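Local coordinates for HutD family protein (Pseudomonas aeruginosa, PDB 1YLL) that is of unknown function but, as a HutD-family member of the cupin clan built from beta-barrels, is probably connected with histidine utilisation, at residues S45-G50 with I108-L113; V12-M17 with E27-D32. All coordinates share one frame; numbering follows the deposited sequence.

Interaction 1: S45-G50 with I108-L113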
# COMPACT_ATOMS: atom_id res chain seq x y z
N SER D 45 -1.57 -7.23 27.19
CA SER D 45 -2.83 -7.91 27.48
C SER D 45 -3.98 -6.93 27.65
O SER D 45 -3.77 -5.72 27.77
CB SER D 45 -2.70 -8.69 28.80
OG SER D 45 -2.37 -7.79 29.88
N ILE D 46 -5.19 -7.49 27.64
CA ILE D 46 -6.41 -6.71 27.88
C ILE D 46 -7.00 -7.36 29.13
O ILE D 46 -7.06 -8.58 29.22
CB ILE D 46 -7.44 -6.89 26.78
CG1 ILE D 46 -6.97 -6.24 25.49
CG2 ILE D 46 -8.77 -6.26 27.23
CD1 ILE D 46 -7.81 -6.82 24.35
N ALA D 47 -7.43 -6.57 30.09
CA ALA D 47 -8.02 -7.18 31.28
C ALA D 47 -9.42 -6.61 31.48
O ALA D 47 -9.73 -5.51 31.01
CB ALA D 47 -7.17 -6.93 32.51
N ASP D 48 -10.27 -7.42 32.10
CA ASP D 48 -11.62 -7.00 32.44
C ASP D 48 -11.54 -6.84 33.93
O ASP D 48 -11.01 -7.70 34.63
CB ASP D 48 -12.65 -8.07 32.09
CG ASP D 48 -12.97 -8.09 30.62
OD1 ASP D 48 -12.11 -7.61 29.84
OD2 ASP D 48 -14.05 -8.58 30.23
N VAL D 49 -12.01 -5.70 34.43
CA VAL D 49 -11.97 -5.49 35.86
C VAL D 49 -13.42 -5.26 36.20
O VAL D 49 -13.99 -4.25 35.81
CB VAL D 49 -11.15 -4.25 36.21
CG1 VAL D 49 -11.02 -4.14 37.72
CG2 VAL D 49 -9.78 -4.33 35.55
N GLY D 50 -14.01 -6.23 36.90
CA GLY D 50 -15.43 -6.16 37.23
C GLY D 50 -15.75 -5.59 38.58
O GLY D 50 -16.90 -5.20 38.81
N ILE D 108 -14.80 -2.17 33.76
CA ILE D 108 -14.04 -1.56 32.68
C ILE D 108 -13.20 -2.65 32.03
O ILE D 108 -13.14 -3.78 32.50
CB ILE D 108 -13.02 -0.46 33.18
CG1 ILE D 108 -12.06 -1.06 34.20
CG2 ILE D 108 -13.76 0.73 33.83
CD1 ILE D 108 -10.99 -0.05 34.61
N ARG D 109 -12.57 -2.28 30.93
CA ARG D 109 -11.63 -3.16 30.24
C ARG D 109 -10.43 -2.27 30.08
O ARG D 109 -10.56 -1.05 29.83
CB ARG D 109 -12.12 -3.58 28.85
CG ARG D 109 -13.41 -4.40 28.88
CD ARG D 109 -13.62 -5.14 27.56
NE ARG D 109 -12.82 -6.37 27.54
CZ ARG D 109 -12.53 -7.05 26.43
NH1 ARG D 109 -12.95 -6.61 25.26
NH2 ARG D 109 -11.81 -8.17 26.50
N ASP D 110 -9.25 -2.84 30.26
CA ASP D 110 -8.05 -2.05 30.12
C ASP D 110 -7.06 -2.74 29.20
O ASP D 110 -7.26 -3.89 28.79
CB ASP D 110 -7.39 -1.77 31.49
CG ASP D 110 -7.03 -3.01 32.26
OD1 ASP D 110 -6.64 -4.05 31.66
OD2 ASP D 110 -7.12 -2.93 33.50
N PHE D 111 -6.03 -1.99 28.84
CA PHE D 111 -4.97 -2.45 27.95
C PHE D 111 -3.70 -2.30 28.80
O PHE D 111 -3.44 -1.23 29.35
CB PHE D 111 -4.97 -1.52 26.75
CG PHE D 111 -3.88 -1.77 25.77
CD1 PHE D 111 -3.86 -2.95 25.01
CD2 PHE D 111 -2.89 -0.83 25.57
CE1 PHE D 111 -2.85 -3.17 24.08
CE2 PHE D 111 -1.88 -1.04 24.63
CZ PHE D 111 -1.86 -2.22 23.90
N ASN D 112 -2.90 -3.38 28.87
CA ASN D 112 -1.74 -3.39 29.76
C ASN D 112 -0.46 -3.76 29.09
O ASN D 112 -0.44 -4.75 28.39
CB ASN D 112 -1.94 -4.47 30.84
CG ASN D 112 -2.80 -4.02 32.01
OD1 ASN D 112 -2.38 -3.18 32.80
ND2 ASN D 112 -3.99 -4.58 32.11
N LEU D 113 0.61 -2.99 29.33
CA LEU D 113 1.94 -3.38 28.84
C LEU D 113 2.70 -3.65 30.14
O LEU D 113 2.65 -2.83 31.03
CB LEU D 113 2.66 -2.20 28.16
CG LEU D 113 3.86 -2.37 27.21
CD1 LEU D 113 4.87 -1.29 27.42
CD2 LEU D 113 4.47 -3.75 27.25
O HOH W 1 0.38 -7.56 30.17
O HOH W 2 -10.18 -8.97 29.05
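R109 lies beside D48, pointing the same way, on one face of an antiparallel strand pair. R109 CB stands 3.8 Å from A47 O. R109 CG, anti to the carbonyl carbon (chi1 -63°), runs alongside the aspartate, 3.6 Å from D48 OD1. The bend at chi3 then brings R109 NE within 2.7 Å of D48 OD1, a salt bridge with a nearly straight N-H...O angle of 168°. That oxygen sits in the guanidinium plane at its edge, whereas the carboxylate plane is turned 84° from it, which makes this a one-oxygen grip; R109 NH2 adds only a weak bond to the same atom. One guanidinium face carries I46 CG2, and R109 NH2 also donates to a water. Beneath this runs regular cupin-type barrel sheet: strands 45-49 and 108-113 pair S45 with N112, A47 with D110 and V49 with I108 as hydrogen-bonded pairs, the last with V49 N 2.9 Å from I108 O. On the face bearing S45, A47 and V49, D110 OD1 comes 3.0 Å from A47 CB and takes a weak bond from A47 N. N112 CB packs 3.5 Å from S45 OG, while N112 OD1 is bound by R63 of strand 62-69.

Interaction 2: V12-M17 with E27-D32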
# COMPACT_ATOMS: atom_id res chain seq x y z
N VAL D 12 -10.55 -12.25 18.45
CA VAL D 12 -11.40 -13.44 18.61
C VAL D 12 -10.60 -14.65 19.11
O VAL D 12 -11.16 -15.59 19.69
CB VAL D 12 -12.11 -13.82 17.29
CG1 VAL D 12 -13.02 -15.02 17.51
CG2 VAL D 12 -12.92 -12.65 16.78
N ASP D 13 -9.28 -14.63 18.91
CA ASP D 13 -8.42 -15.73 19.34
C ASP D 13 -7.69 -15.54 20.67
O ASP D 13 -6.94 -16.41 21.11
CB ASP D 13 -7.34 -16.05 18.31
CG ASP D 13 -7.92 -16.54 16.99
OD1 ASP D 13 -9.00 -17.18 17.02
OD2 ASP D 13 -7.28 -16.30 15.95
N TYR D 14 -7.86 -14.40 21.31
CA TYR D 14 -7.16 -14.22 22.58
C TYR D 14 -7.68 -15.19 23.63
O TYR D 14 -8.89 -15.43 23.75
CB TYR D 14 -7.34 -12.82 23.10
CG TYR D 14 -6.75 -11.71 22.25
CD1 TYR D 14 -7.18 -10.40 22.41
CD2 TYR D 14 -5.80 -11.97 21.25
CE1 TYR D 14 -6.70 -9.36 21.59
CE2 TYR D 14 -5.31 -10.95 20.44
CZ TYR D 14 -5.77 -9.65 20.61
OH TYR D 14 -5.39 -8.64 19.79
N PRO D 15 -6.78 -15.78 24.40
CA PRO D 15 -7.22 -16.71 25.44
C PRO D 15 -7.73 -15.84 26.58
O PRO D 15 -7.42 -14.64 26.65
CB PRO D 15 -5.95 -17.44 25.79
CG PRO D 15 -4.91 -16.36 25.62
CD PRO D 15 -5.31 -15.64 24.38
N ARG D 16 -8.52 -16.42 27.48
CA ARG D 16 -9.02 -15.64 28.62
C ARG D 16 -8.80 -16.41 29.88
O ARG D 16 -9.15 -17.60 29.94
CB ARG D 16 -10.52 -15.35 28.49
CG ARG D 16 -11.13 -14.66 29.70
CD ARG D 16 -12.66 -14.50 29.53
NE ARG D 16 -13.30 -13.79 30.65
CZ ARG D 16 -13.75 -14.37 31.76
NH1 ARG D 16 -13.63 -15.68 31.93
NH2 ARG D 16 -14.33 -13.65 32.73
N MSE D 17 -8.24 -15.74 30.88
CA MSE D 17 -7.97 -16.36 32.15
C MSE D 17 -8.60 -15.59 33.31
O MSE D 17 -8.20 -14.48 33.65
CB MSE D 17 -6.45 -16.50 32.36
CG MSE D 17 -6.08 -16.98 33.75
SE MSE D 17 -6.40 -18.87 34.12
CE MSE D 17 -8.27 -19.04 33.87
N GLU D 27 -6.86 -11.27 29.20
CA GLU D 27 -6.68 -11.86 27.87
C GLU D 27 -5.27 -11.49 27.38
O GLU D 27 -5.02 -10.34 27.04
CB GLU D 27 -7.72 -11.33 26.87
CG GLU D 27 -9.15 -11.79 27.16
CD GLU D 27 -10.14 -11.36 26.08
OE1 GLU D 27 -9.82 -10.46 25.27
OE2 GLU D 27 -11.26 -11.92 26.05
N GLU D 28 -4.35 -12.45 27.37
CA GLU D 28 -2.98 -12.16 26.91
C GLU D 28 -2.93 -12.08 25.42
O GLU D 28 -3.33 -13.00 24.70
CB GLU D 28 -1.99 -13.23 27.41
CG GLU D 28 -0.54 -12.98 26.92
CD GLU D 28 0.50 -13.84 27.64
OE1 GLU D 28 1.43 -14.33 26.97
OE2 GLU D 28 0.41 -14.00 28.87
N ILE D 29 -2.43 -10.96 24.93
CA ILE D 29 -2.30 -10.75 23.50
C ILE D 29 -1.01 -11.37 22.99
O ILE D 29 -1.00 -12.10 21.99
CB ILE D 29 -2.32 -9.24 23.17
CG1 ILE D 29 -3.67 -8.64 23.59
CG2 ILE D 29 -2.05 -9.00 21.68
CD1 ILE D 29 -3.74 -7.14 23.46
N ALA D 30 0.09 -11.08 23.69
CA ALA D 30 1.38 -11.56 23.26
C ALA D 30 2.45 -11.40 24.33
O ALA D 30 2.29 -10.61 25.26
CB ALA D 30 1.79 -10.77 22.01
N ARG D 31 3.54 -12.16 24.21
CA ARG D 31 4.69 -12.01 25.11
C ARG D 31 5.92 -12.32 24.26
O ARG D 31 5.80 -12.94 23.21
CB ARG D 31 4.63 -12.97 26.29
CG ARG D 31 4.67 -14.42 25.88
CD ARG D 31 4.85 -15.28 27.12
NE ARG D 31 3.74 -15.09 28.06
CZ ARG D 31 3.79 -15.42 29.34
NH1 ARG D 31 4.89 -15.98 29.85
NH2 ARG D 31 2.77 -15.16 30.14
N ASP D 32 7.09 -11.87 24.70
CA ASP D 32 8.28 -12.16 23.93
C ASP D 32 8.61 -13.64 24.04
O ASP D 32 9.03 -14.27 23.06
CB ASP D 32 9.48 -11.31 24.35
CG ASP D 32 9.91 -11.55 25.80
OD1 ASP D 32 11.14 -11.46 26.06
OD2 ASP D 32 9.06 -11.79 26.67
O HOH W 3 -12.94 -11.08 28.92
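Y14, E27 and I29 carry most of this contact, in which the loop before strand 17-18 lies against the 27-31 part of strand 24-31. The tyrosine ring takes I29 over one face: I29 CG1 sits 3.9 Å from the Y14 ring centroid and 22° off the normal, a CH-pi contact displaced toward the CE1-CZ side. I29 CG2 reaches the phenol end, 3.9 Å from Y14 OH. E27 approaches differently. Its CG is anti to the carbonyl carbon (chi1 -69°) and the chain beyond is extended, bringing E27 OE1 to the ring edge, in plane and 3.9 Å from Y14 CD1, with the carboxylate turned 76° from the ring; the same oxygen keeps a long, weak ion pair with R109. Closer in, P15 O receives a CA-H...O contact from E27 CA at 3.1 Å, and P15 CD rests 3.3 Å from E28 O. I29 belongs to a classic beta bulge, sharing L44 with A30. A water that accepts from R16 NE and reaches E27 OE2 only weakly adds little. With van der Waals, CH-pi and CA-H...O contacts joining the two segments, shape fit probably counts for more between them than directed bonding, while the Y14 hydroxyl bond to H166 O fixes the loop from another side.

From the N terminus, the loop after strand 6-9 enters interaction 2 at 12-17, and the chain returns at 27-32 after nine intervening residues, closing a short loop in which strand 17-18 ends and strand 24-31 begins. Interaction 1 opens later, at 45-50, and closes at 108-113 after 57 residues that include strand 62-69. The two contacts are thus in series, neither nested nor crossed. They meet within one antiparallel sheet. I46 O lies 2.7 Å from E27 N, a probable hydrogen bond, and I46 CD1 packs on Y14 CE1. Together they join the early loop to strand 24-31 and carry the connection through 42-49 to 108-115, with R109 and E27 forming a long, weak ion pair between the two contacts.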